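Local structure of serine--tRNA ligase (Pyrococcus horikoshii, 2DQ0) at residues P251-E254 with H255-G259; T406-T410 with S411-V415; E264-G268 with K269-L273; L195-A198 with L199-F202. The protein catalyses the ATP-dependent attachment of serine to tRNA(Ser), and probably also to tRNA(Sec), acting as a homodimer. All coordinates share one frame; numbering follows the deposited sequence.

Interaction 1 (P251-E254 with H255-G259). With SSA (5'-O-(N-(L-seryl)-sulfamoyl)adenosine), chain G.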
loop_
_atom_site.group_PDB
_atom_site.type_symbol
_atom_site.label_atom_id
_atom_site.label_comp_id
_atom_site.label_asym_id
_atom_site.label_seq_id
_atom_site.Cartn_x
_atom_site.Cartn_y
_atom_site.Cartn_z
ATOM N N PRO A 251 -8.926 1.990 1.231
ATOM C CA PRO A 251 -9.297 1.322 2.483
ATOM C C PRO A 251 -9.935 -0.024 2.212
ATOM O O PRO A 251 -10.247 -0.765 3.129
ATOM C CB PRO A 251 -10.282 2.303 3.118
ATOM C CG PRO A 251 -10.967 2.879 1.926
ATOM C CD PRO A 251 -9.825 3.133 0.965
ATOM N N THR A 252 -10.112 -0.335 0.937
ATOM C CA THR A 252 -10.735 -1.579 0.496
ATOM C C THR A 252 -10.718 -1.566 -1.022
ATOM O O THR A 252 -10.824 -0.498 -1.616
ATOM C CB THR A 252 -12.208 -1.671 0.947
ATOM O OG1 THR A 252 -12.919 -2.543 0.064
ATOM C CG2 THR A 252 -12.863 -0.318 0.938
ATOM N N ALA A 253 -10.592 -2.738 -1.647
ATOM C CA ALA A 253 -10.547 -2.823 -3.102
ATOM C C ALA A 253 -11.870 -2.328 -3.661
ATOM O O ALA A 253 -11.958 -1.954 -4.829
ATOM C CB ALA A 253 -10.279 -4.266 -3.554
ATOM N N GLU A 254 -12.894 -2.336 -2.811
ATOM C CA GLU A 254 -14.227 -1.855 -3.171
ATOM C C GLU A 254 -14.165 -0.511 -3.923
ATOM O O GLU A 254 -14.721 -0.381 -5.027
ATOM C CB GLU A 254 -15.073 -1.677 -1.907
ATOM C CG GLU A 254 -16.501 -1.246 -2.152
ATOM C CD GLU A 254 -17.124 -0.542 -0.965
ATOM O OE1 GLU A 254 -16.830 -0.939 0.187
ATOM O OE2 GLU A 254 -17.927 0.398 -1.185
ATOM N N HIS A 255 -13.492 0.476 -3.327
ATOM C CA HIS A 255 -13.374 1.814 -3.928
ATOM C C HIS A 255 -12.779 1.862 -5.334
ATOM O O HIS A 255 -13.380 2.465 -6.214
ATOM C CB HIS A 255 -12.604 2.763 -3.007
ATOM C CG HIS A 255 -13.250 2.962 -1.672
ATOM N ND1 HIS A 255 -14.448 2.362 -1.328
ATOM C CD2 HIS A 255 -12.896 3.731 -0.615
ATOM C CE1 HIS A 255 -14.804 2.761 -0.120
ATOM N NE2 HIS A 255 -13.880 3.592 0.332
ATOM N N PRO A 256 -11.582 1.270 -5.565
ATOM C CA PRO A 256 -11.022 1.309 -6.931
ATOM C C PRO A 256 -11.869 0.463 -7.896
ATOM O O PRO A 256 -11.936 0.744 -9.099
ATOM C CB PRO A 256 -9.600 0.763 -6.756
ATOM C CG PRO A 256 -9.688 -0.066 -5.508
ATOM C CD PRO A 256 -10.581 0.754 -4.611
ATOM N N LEU A 257 -12.516 -0.568 -7.356
ATOM C CA LEU A 257 -13.397 -1.423 -8.142
ATOM C C LEU A 257 -14.625 -0.629 -8.608
ATOM O O LEU A 257 -15.145 -0.873 -9.693
ATOM C CB LEU A 257 -13.863 -2.610 -7.313
ATOM C CG LEU A 257 -13.361 -4.004 -7.661
ATOM C CD1 LEU A 257 -12.285 -3.968 -8.745
ATOM C CD2 LEU A 257 -12.871 -4.653 -6.370
ATOM N N ALA A 258 -15.098 0.312 -7.794
ATOM C CA ALA A 258 -16.251 1.116 -8.191
ATOM C C ALA A 258 -15.814 2.246 -9.134
ATOM O O ALA A 258 -16.500 2.559 -10.102
ATOM C CB ALA A 258 -16.954 1.695 -6.966
ATOM N N GLY A 259 -14.676 2.861 -8.862
ATOM C CA GLY A 259 -14.232 3.918 -9.744
ATOM C C GLY A 259 -13.861 3.373 -11.116
ATOM O O GLY A 259 -13.838 4.116 -12.096
HETATM N N10 SSA G . -15.856 -3.014 1.022
HETATM C CA SSA G . -16.589 -3.480 2.213
HETATM C CB SSA G . -16.878 -4.955 2.131
HETATM O OG SSA G . -15.702 -5.751 2.311
HETATM C C9 SSA G . -15.840 -3.237 3.518
HETATM O O9 SSA G . -14.684 -2.823 3.517
HETATM N N8 SSA G . -16.512 -3.475 4.652
HETATM S S1 SSA G . -15.788 -3.297 6.075
HETATM O O1S SSA G . -15.433 -1.887 6.155
HETATM O O2S SSA G . -16.690 -3.883 7.060
HETATM O "O5'" SSA G . -14.482 -4.154 5.944
HETATM C "C5'" SSA G . -14.586 -5.530 5.634
HETATM C "C4'" SSA G . -13.872 -6.382 6.636
HETATM O "O4'" SSA G . -12.464 -6.076 6.654
HETATM C "C3'" SSA G . -14.281 -6.276 8.091
HETATM O "O3'" SSA G . -15.479 -6.995 8.305
HETATM C "C2'" SSA G . -13.102 -6.983 8.733
HETATM O "O2'" SSA G . -13.094 -8.379 8.554
HETATM C "C1'" SSA G . -11.943 -6.356 7.946
HETATM N N9 SSA G . -11.467 -5.087 8.491
HETATM C C8 SSA G . -12.035 -3.826 8.410
HETATM N N7 SSA G . -11.341 -2.899 9.018
HETATM C C5 SSA G . -10.249 -3.587 9.538
HETATM C C6 SSA G . -9.134 -3.173 10.314
HETATM N N6 SSA G . -8.944 -1.915 10.702
HETATM N N1 SSA G . -8.204 -4.116 10.661
HETATM C C2 SSA G . -8.397 -5.390 10.255
HETATM N N3 SSA G . -9.415 -5.899 9.524
HETATM C C4 SSA G . -10.315 -4.938 9.210
#
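The hydroxyl oxygen of Thr252, whose methyl branch rests on the ring of His255, is gripped from several sides. Glu254 N donates to Thr252 OG1 over 2.9 Å at 151°, the amino group N10 of the seryl-sulfamoyl adenosine comes to it in a weak bond, and Lys304 reaches it from strand 301-311. With OG1 trans to the Thr252 backbone nitrogen (chi1 155°), CG2 is left between the backbone nitrogen and the carbonyl carbon, where it lies over one face of the His255 ring, 3.9 Å from its centroid and 15° off the normal: a CH-pi contact. Pro251 meets the same ring obliquely through CG, the two side chains crossing at about a right angle.

The extended Glu254 chain carries its carboxylate to the ligand, where OE1 accepts from SSA N10 in a bond modelled so short that its exact length is doubtful. OE2 accepts from Gln381, which would help fix the rotation of the carboxylate. An alanine here would probably leave SSA N10 without this carboxylate acceptor and Gln381 without its mate.

Behind these groups the helix starts. Leu257 N donates to Ala253 O over 2.9 Å, and Ala258 N to Glu254 O over 2.9 Å, while Ala253 CB touches Leu257 CD2 at 3.8 Å. The Thr252 hydroxyl thus closes an ST turn that caps helix 254-259 and also faces the serine moiety of the bound analogue, consistent with the Thr-X-Glu serine-binding loop of seryl-tRNA synthetases.

Interaction 2 (T406-T410 with S411-V415). With SSA (5'-O-(N-(L-seryl)-sulfamoyl)adenosine), chain G; SO4 (sulfate ion), chain E.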
loop_
_atom_site.group_PDB
_atom_site.type_symbol
_atom_site.label_atom_id
_atom_site.label_comp_id
_atom_site.label_asym_id
_atom_site.label_seq_id
_atom_site.Cartn_x
_atom_site.Cartn_y
_atom_site.Cartn_z
ATOM N N THR A 406 -17.254 -8.575 1.610
ATOM C CA THR A 406 -15.999 -9.193 1.937
ATOM C C THR A 406 -16.097 -10.639 1.472
ATOM O O THR A 406 -17.162 -11.250 1.571
ATOM C CB THR A 406 -15.799 -9.241 3.463
ATOM O OG1 THR A 406 -16.106 -7.963 4.023
ATOM C CG2 THR A 406 -14.366 -9.639 3.809
ATOM N N ALA A 407 -15.010 -11.173 0.931
ATOM C CA ALA A 407 -14.978 -12.598 0.617
ATOM C C ALA A 407 -14.172 -13.008 1.853
ATOM O O ALA A 407 -14.661 -13.706 2.721
ATOM C CB ALA A 407 -14.200 -12.880 -0.646
ATOM N N ILE A 408 -12.938 -12.534 1.943
ATOM C CA ILE A 408 -12.114 -12.806 3.119
ATOM C C ILE A 408 -11.135 -11.677 3.428
ATOM O O ILE A 408 -10.324 -11.277 2.591
ATOM C CB ILE A 408 -11.253 -14.064 2.980
ATOM C CG1 ILE A 408 -12.121 -15.312 3.020
ATOM C CG2 ILE A 408 -10.218 -14.108 4.123
ATOM C CD1 ILE A 408 -11.301 -16.630 2.901
ATOM N N ALA A 409 -11.216 -11.147 4.632
ATOM C CA ALA A 409 -10.264 -10.129 5.024
ATOM C C ALA A 409 -9.363 -11.038 5.876
ATOM O O ALA A 409 -9.776 -11.511 6.933
ATOM C CB ALA A 409 -10.959 -9.049 5.854
ATOM N N THR A 410 -8.155 -11.313 5.393
ATOM C CA THR A 410 -7.235 -12.236 6.079
ATOM C C THR A 410 -6.966 -11.942 7.549
ATOM O O THR A 410 -6.899 -12.859 8.359
ATOM C CB THR A 410 -5.872 -12.346 5.349
ATOM O OG1 THR A 410 -5.162 -11.115 5.471
ATOM C CG2 THR A 410 -6.067 -12.638 3.884
ATOM N N SER A 411 -6.794 -10.671 7.888
ATOM C CA SER A 411 -6.548 -10.262 9.270
ATOM C C SER A 411 -7.491 -11.016 10.231
ATOM O O SER A 411 -7.064 -11.849 11.032
ATOM C CB SER A 411 -6.789 -8.755 9.403
ATOM O OG SER A 411 -8.054 -8.411 8.824
ATOM N N ARG A 412 -8.781 -10.729 10.127
ATOM C CA ARG A 412 -9.750 -11.363 11.003
ATOM C C ARG A 412 -10.033 -12.819 10.734
ATOM O O ARG A 412 -10.546 -13.507 11.611
ATOM C CB ARG A 412 -11.041 -10.565 11.007
ATOM C CG ARG A 412 -10.757 -9.153 11.481
ATOM C CD ARG A 412 -11.986 -8.386 11.734
ATOM N NE ARG A 412 -11.654 -7.133 12.366
ATOM C CZ ARG A 412 -12.538 -6.200 12.679
ATOM N NH1 ARG A 412 -12.125 -5.084 13.269
ATOM N NH2 ARG A 412 -13.827 -6.388 12.397
ATOM N N ALA A 413 -9.711 -13.300 9.537
ATOM C CA ALA A 413 -9.933 -14.706 9.236
ATOM C C ALA A 413 -8.864 -15.472 10.041
ATOM O O ALA A 413 -9.107 -16.541 10.628
ATOM C CB ALA A 413 -9.760 -14.948 7.755
ATOM N N ILE A 414 -7.676 -14.889 10.087
ATOM C CA ILE A 414 -6.584 -15.501 10.801
ATOM C C ILE A 414 -6.919 -15.549 12.287
ATOM O O ILE A 414 -6.640 -16.553 12.936
ATOM C CB ILE A 414 -5.248 -14.728 10.538
ATOM C CG1 ILE A 414 -4.728 -15.070 9.139
ATOM C CG2 ILE A 414 -4.186 -15.070 11.592
ATOM C CD1 ILE A 414 -3.445 -14.341 8.785
ATOM N N VAL A 415 -7.523 -14.489 12.834
ATOM C CA VAL A 415 -7.861 -14.528 14.255
ATOM C C VAL A 415 -8.917 -15.615 14.445
ATOM O O VAL A 415 -8.774 -16.477 15.323
ATOM C CB VAL A 415 -8.400 -13.155 14.842
ATOM C CG1 VAL A 415 -7.414 -12.051 14.600
ATOM C CG2 VAL A 415 -9.707 -12.795 14.243
HETATM N N10 SSA G . -15.856 -3.014 1.022
HETATM C CA SSA G . -16.589 -3.480 2.213
HETATM C CB SSA G . -16.878 -4.955 2.131
HETATM O OG SSA G . -15.702 -5.751 2.311
HETATM C C9 SSA G . -15.840 -3.237 3.518
HETATM O O9 SSA G . -14.684 -2.823 3.517
HETATM N N8 SSA G . -16.512 -3.475 4.652
HETATM S S1 SSA G . -15.788 -3.297 6.075
HETATM O O1S SSA G . -15.433 -1.887 6.155
HETATM O O2S SSA G . -16.690 -3.883 7.060
HETATM O "O5'" SSA G . -14.482 -4.154 5.944
HETATM C "C5'" SSA G . -14.586 -5.530 5.634
HETATM C "C4'" SSA G . -13.872 -6.382 6.636
HETATM O "O4'" SSA G . -12.464 -6.076 6.654
HETATM C "C3'" SSA G . -14.281 -6.276 8.091
HETATM O "O3'" SSA G . -15.479 -6.995 8.305
HETATM C "C2'" SSA G . -13.102 -6.983 8.733
HETATM O "O2'" SSA G . -13.094 -8.379 8.554
HETATM C "C1'" SSA G . -11.943 -6.356 7.946
HETATM N N9 SSA G . -11.467 -5.087 8.491
HETATM C C8 SSA G . -12.035 -3.826 8.410
HETATM N N7 SSA G . -11.341 -2.899 9.018
HETATM C C5 SSA G . -10.249 -3.587 9.538
HETATM C C6 SSA G . -9.134 -3.173 10.314
HETATM N N6 SSA G . -8.944 -1.915 10.702
HETATM N N1 SSA G . -8.204 -4.116 10.661
HETATM C C2 SSA G . -8.397 -5.390 10.255
HETATM N N3 SSA G . -9.415 -5.899 9.524
HETATM C C4 SSA G . -10.315 -4.938 9.210
HETATM S S SO4 E . -15.764 -4.108 15.101
HETATM O O1 SO4 E . -15.255 -3.078 14.161
HETATM O O2 SO4 E . -16.827 -3.534 15.956
HETATM O O3 SO4 E . -14.658 -4.566 15.959
HETATM O O4 SO4 E . -16.311 -5.258 14.347
#
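Ile408 and Ala413 meet methyl to methyl where the chain turns from strand into helix, with Ile408 CG2 3.8 Å from Ala413 CB, while Thr406, Ser411 and Arg412 are directed at the bound seryl-sulfamoyl adenosine. At its serine end, Thr406 OG1 donates to SSA OG over 2.8 Å. Ala409 CB lies against the ribose, 3.4 Å from SSA O4'. At the base, Ser411 OG donates to SSA N3 over 2.9 Å; a chi1 of 50° sets this hydroxyl between the backbone nitrogen and carbonyl carbon of Ser411 and aims it at the adenine.

Arg412 leaves the same turn of helix but runs along the ligand. Its chain is extended from CG to NE and passes the sugar, CD lying 3.4 Å from SSA O2', so that one face of the guanidinium sits over the adenine near C4, toward the rim of the group. NE is bonded to the carbonyl of Phe297, whose ring adds a cation-pi contact, and NH2 to that of Glu370; a sulfate, probably from the crystallisation liquor, takes only a weak bond from NH2. A leucine here would probably uncover this side of the adenine and leave both carbonyls without their donor. This placement matches the motif 3 arginine of class II synthetases.

The backbone turn is fastened by Ala413 N to Ala409 O and by Ile414 N to Thr410 O (2.8 Å). Ala407 and Ile408 form a classic beta bulge opposite Val305 of strand 301-311, and the opening of helix 410-420 packs on helix 190-209 through Ala413 on Leu199, while Ile408 from the short strand lies against Phe202.

Interaction 3 (E264-G268 with K269-L273)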
loop_
_atom_site.group_PDB
_atom_site.type_symbol
_atom_site.label_atom_id
_atom_site.label_comp_id
_atom_site.label_asym_id
_atom_site.label_seq_id
_atom_site.Cartn_x
_atom_site.Cartn_y
_atom_site.Cartn_z
ATOM N N GLU A 264 -19.292 5.981 -17.300
ATOM C CA GLU A 264 -19.521 5.070 -18.407
ATOM C C GLU A 264 -20.998 4.790 -18.495
ATOM O O GLU A 264 -21.739 4.925 -17.516
ATOM C CB GLU A 264 -18.809 3.718 -18.216
ATOM C CG GLU A 264 -17.287 3.765 -18.154
ATOM C CD GLU A 264 -16.661 2.376 -18.162
ATOM O OE1 GLU A 264 -15.473 2.249 -17.804
ATOM O OE2 GLU A 264 -17.351 1.403 -18.536
ATOM N N ILE A 265 -21.426 4.434 -19.694
ATOM C CA ILE A 265 -22.797 4.033 -19.899
ATOM C C ILE A 265 -22.522 2.607 -20.296
ATOM O O ILE A 265 -21.985 2.352 -21.366
ATOM C CB ILE A 265 -23.466 4.778 -21.049
ATOM C CG1 ILE A 265 -23.668 6.243 -20.650
ATOM C CG2 ILE A 265 -24.798 4.095 -21.395
ATOM C CD1 ILE A 265 -24.172 7.124 -21.763
ATOM N N LEU A 266 -22.822 1.683 -19.398
ATOM C CA LEU A 266 -22.567 0.288 -19.675
ATOM C C LEU A 266 -23.591 -0.251 -20.653
ATOM O O LEU A 266 -24.658 0.336 -20.840
ATOM C CB LEU A 266 -22.608 -0.515 -18.373
ATOM C CG LEU A 266 -21.518 -0.191 -17.347
ATOM C CD1 LEU A 266 -21.827 -0.935 -16.060
ATOM C CD2 LEU A 266 -20.124 -0.586 -17.883
ATOM N N ASP A 267 -23.245 -1.359 -21.296
ATOM C CA ASP A 267 -24.142 -2.021 -22.224
ATOM C C ASP A 267 -24.846 -3.067 -21.352
ATOM O O ASP A 267 -24.201 -3.959 -20.798
ATOM C CB ASP A 267 -23.339 -2.692 -23.340
ATOM C CG ASP A 267 -24.221 -3.250 -24.449
ATOM O OD1 ASP A 267 -25.082 -4.116 -24.156
ATOM O OD2 ASP A 267 -24.045 -2.821 -25.614
ATOM N N GLY A 268 -26.162 -2.938 -21.216
ATOM C CA GLY A 268 -26.928 -3.858 -20.390
ATOM C C GLY A 268 -26.751 -5.345 -20.666
ATOM O O GLY A 268 -27.021 -6.192 -19.795
ATOM N N LYS A 269 -26.305 -5.688 -21.869
ATOM C CA LYS A 269 -26.138 -7.095 -22.166
ATOM C C LYS A 269 -25.036 -7.724 -21.335
ATOM O O LYS A 269 -24.995 -8.944 -21.192
ATOM C CB LYS A 269 -25.873 -7.309 -23.658
ATOM C CG LYS A 269 -27.098 -7.052 -24.527
ATOM C CD LYS A 269 -28.352 -7.756 -23.977
ATOM C CE LYS A 269 -28.306 -9.277 -24.137
ATOM N NZ LYS A 269 -28.463 -9.706 -25.561
ATOM N N ASP A 270 -24.153 -6.892 -20.780
ATOM C CA ASP A 270 -23.034 -7.372 -19.962
ATOM C C ASP A 270 -23.373 -7.561 -18.475
ATOM O O ASP A 270 -22.862 -8.481 -17.831
ATOM C CB ASP A 270 -21.840 -6.428 -20.096
ATOM C CG ASP A 270 -21.295 -6.379 -21.507
ATOM O OD1 ASP A 270 -21.017 -7.462 -22.071
ATOM O OD2 ASP A 270 -21.139 -5.257 -22.043
ATOM N N LEU A 271 -24.220 -6.688 -17.933
ATOM C CA LEU A 271 -24.629 -6.803 -16.544
ATOM C C LEU A 271 -25.090 -8.241 -16.272
ATOM O O LEU A 271 -25.684 -8.884 -17.124
ATOM C CB LEU A 271 -25.759 -5.818 -16.246
ATOM C CG LEU A 271 -25.416 -4.393 -15.798
ATOM C CD1 LEU A 271 -24.432 -3.768 -16.742
ATOM C CD2 LEU A 271 -26.702 -3.558 -15.737
ATOM N N PRO A 272 -24.771 -8.780 -15.090
ATOM C CA PRO A 272 -24.010 -8.108 -14.032
ATOM C C PRO A 272 -22.495 -8.220 -14.253
ATOM O O PRO A 272 -22.012 -9.228 -14.746
ATOM C CB PRO A 272 -24.466 -8.842 -12.775
ATOM C CG PRO A 272 -24.592 -10.245 -13.264
ATOM C CD PRO A 272 -25.258 -10.096 -14.635
ATOM N N LEU A 273 -21.759 -7.164 -13.924
ATOM C CA LEU A 273 -20.306 -7.197 -14.041
ATOM C C LEU A 273 -19.864 -7.731 -12.690
ATOM O O LEU A 273 -20.170 -7.142 -11.660
ATOM C CB LEU A 273 -19.742 -5.794 -14.253
ATOM C CG LEU A 273 -20.164 -5.038 -15.517
ATOM C CD1 LEU A 273 -19.415 -3.710 -15.587
ATOM C CD2 LEU A 273 -19.855 -5.863 -16.742
#
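Asp267 and Asp270 close a type I beta turn at the end of strand 264-267: Asp270 N donates to Asp267 O over 2.9 Å at 165°, approaching from above the carbonyl plane. Gly268 and Lys269 occupy the two central positions, both with helical backbone angles, and a cis peptide bond before Pro272 bends the chain again before it enters strand 273-282.

The Asp267 carboxylate strengthens the same corner. Its CG lies trans to the backbone nitrogen (chi1 -172°), which brings OD1 round to accept from Lys269 N at 3.0 Å through its anti lone pair. The two side chains then run side by side, pointing the same way, yet Asp267 OD1 and Lys269 NZ remain 6.7 Å apart and form no salt bridge.

On the apolar side, Leu266 is shared by two partners. It reaches tip to tip toward Leu273, CD1 to CD1 at 3.7 Å, and meets Leu271 at about a right angle, again through the CD1 methyls. Phe389 of the adjoining strand 387-390 packs on Leu266 and Leu271.

An Asx turn thus overlaps the type I turn, leading from the marginal strand 264-267 into the inner strand 273-282 of the class II catalytic sheet.

Interaction 4 (L195-A198 with L199-F202)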
loop_
_atom_site.group_PDB
_atom_site.type_symbol
_atom_site.label_atom_id
_atom_site.label_comp_id
_atom_site.label_asym_id
_atom_site.label_seq_id
_atom_site.Cartn_x
_atom_site.Cartn_y
_atom_site.Cartn_z
ATOM N N LEU A 195 -0.253 -18.734 5.717
ATOM C CA LEU A 195 -1.688 -18.813 5.964
ATOM C C LEU A 195 -2.445 -17.624 5.340
ATOM O O LEU A 195 -3.536 -17.784 4.778
ATOM C CB LEU A 195 -1.951 -18.884 7.478
ATOM C CG LEU A 195 -3.421 -18.956 7.855
ATOM C CD1 LEU A 195 -4.053 -20.192 7.220
ATOM C CD2 LEU A 195 -3.550 -18.990 9.347
ATOM N N ASP A 196 -1.850 -16.437 5.458
ATOM C CA ASP A 196 -2.416 -15.213 4.927
ATOM C C ASP A 196 -2.553 -15.377 3.414
ATOM O O ASP A 196 -3.658 -15.221 2.872
ATOM C CB ASP A 196 -1.497 -14.031 5.259
ATOM C CG ASP A 196 -2.064 -12.683 4.816
ATOM O OD1 ASP A 196 -2.018 -11.734 5.615
ATOM O OD2 ASP A 196 -2.538 -12.547 3.674
ATOM N N LEU A 197 -1.448 -15.693 2.735
ATOM C CA LEU A 197 -1.516 -15.882 1.287
ATOM C C LEU A 197 -2.489 -16.979 0.893
ATOM O O LEU A 197 -3.212 -16.837 -0.096
ATOM C CB LEU A 197 -0.162 -16.229 0.682
ATOM C CG LEU A 197 0.962 -15.202 0.795
ATOM C CD1 LEU A 197 2.042 -15.631 -0.193
ATOM C CD2 LEU A 197 0.469 -13.758 0.499
ATOM N N ALA A 198 -2.498 -18.064 1.661
ATOM C CA ALA A 198 -3.383 -19.188 1.385
ATOM C C ALA A 198 -4.836 -18.748 1.403
ATOM O O ALA A 198 -5.610 -19.124 0.514
ATOM C CB ALA A 198 -3.155 -20.306 2.402
ATOM N N LEU A 199 -5.198 -17.943 2.403
ATOM C CA LEU A 199 -6.567 -17.447 2.526
ATOM C C LEU A 199 -6.993 -16.608 1.308
ATOM O O LEU A 199 -8.132 -16.695 0.870
ATOM C CB LEU A 199 -6.715 -16.654 3.835
ATOM C CG LEU A 199 -6.908 -17.513 5.096
ATOM C CD1 LEU A 199 -6.759 -16.695 6.397
ATOM C CD2 LEU A 199 -8.286 -18.119 5.028
ATOM N N ILE A 200 -6.071 -15.815 0.766
ATOM C CA ILE A 200 -6.311 -15.006 -0.416
ATOM C C ILE A 200 -6.617 -15.941 -1.616
ATOM O O ILE A 200 -7.650 -15.799 -2.264
ATOM C CB ILE A 200 -5.063 -14.125 -0.730
ATOM C CG1 ILE A 200 -4.971 -12.978 0.272
ATOM C CG2 ILE A 200 -5.125 -13.547 -2.168
ATOM C CD1 ILE A 200 -3.659 -12.176 0.143
ATOM N N ARG A 201 -5.722 -16.885 -1.903
ATOM C CA ARG A 201 -5.914 -17.828 -3.000
ATOM C C ARG A 201 -7.215 -18.620 -2.894
ATOM O O ARG A 201 -7.938 -18.766 -3.877
ATOM C CB ARG A 201 -4.744 -18.813 -3.099
ATOM C CG ARG A 201 -3.579 -18.333 -3.959
ATOM C CD ARG A 201 -4.035 -17.735 -5.304
ATOM N NE ARG A 201 -4.704 -18.660 -6.228
ATOM C CZ ARG A 201 -4.073 -19.471 -7.079
ATOM N NH1 ARG A 201 -4.777 -20.260 -7.879
ATOM N NH2 ARG A 201 -2.740 -19.501 -7.127
ATOM N N PHE A 202 -7.507 -19.134 -1.705
ATOM C CA PHE A 202 -8.741 -19.877 -1.482
ATOM C C PHE A 202 -9.946 -18.998 -1.859
ATOM O O PHE A 202 -10.742 -19.360 -2.724
ATOM C CB PHE A 202 -8.806 -20.308 -0.019
ATOM C CG PHE A 202 -10.138 -20.809 0.417
ATOM C CD1 PHE A 202 -10.692 -21.946 -0.153
ATOM C CD2 PHE A 202 -10.841 -20.150 1.422
ATOM C CE1 PHE A 202 -11.933 -22.418 0.277
ATOM C CE2 PHE A 202 -12.085 -20.614 1.863
ATOM C CZ PHE A 202 -12.632 -21.746 1.293
#
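The carboxylate of Asp196 has the methyl end of Ile200 against one of its oxygens, OD2 lying 3.7 Å from Ile200 CD1, one helical turn on. The two side chains cross obliquely. That oxygen also bonds to His303 ND1, whereas OD1 takes a weak bond from Thr410 OG1. Asp196 holds CG trans to its backbone nitrogen (chi1 -176°), which swings the acid off the helix toward these partners. The ring of Phe202 leads away from the preceding turn and is packed by Tyr437, Leu330 and Leu434 of the same chain. The guanidinium of Arg201, at the end of a chain bent at chi2 and chi3, is likewise turned outward: NH1 forms a salt bridge with Asp205, and NH2 bonds to the carbonyl of Tyr437 of the second subunit.

Between the 195-198 and 199-202 turns the backbone bonds are those of a regular alpha-helix. Leu199 N donates to Leu195 O at 2.9 Å, Arg201 N to Leu197 O at 3.1 Å and 173°, and Phe202 N to Ala198 O at 2.9 Å. Apolar contact along the helix is looser, with Leu195 CG 4.3 Å from Leu199 CD1 and Leu197 CD2 4.4 Å from Ile200 CD1. Leu197 and Ile200 instead pack on Leu204 and Leu197, respectively, of the second subunit.

Chemically, the helix carries a leucine- and isoleucine-lined dimer face beside a buried acid. Burial next to a methyl group would tend to raise the pKa of Asp196, while its hydrogen bonds to His303 and Thr410 would probably counter part of that shift.

From the N terminus, the contacts come in the order interaction 4, interaction 1, interaction 3 and interaction 2. Each lies within one continuous stretch, so they follow in series and none nests within or crosses another. Interaction 4 joins successive turns of helix 190-209, interaction 1 leads a loop into helix 254-259, interaction 3 closes the turn after strand 264-267, and interaction 2 passes from strand 408-409 into helix 410-420. Distant in sequence, interactions 2 and 4 touch in space, their centres about 9 Å apart, tying the two helices together. Interactions 1 and 2, with centres about 17 Å apart, both reach the bound ligand, whereas interactions 3 and 4 do not touch it.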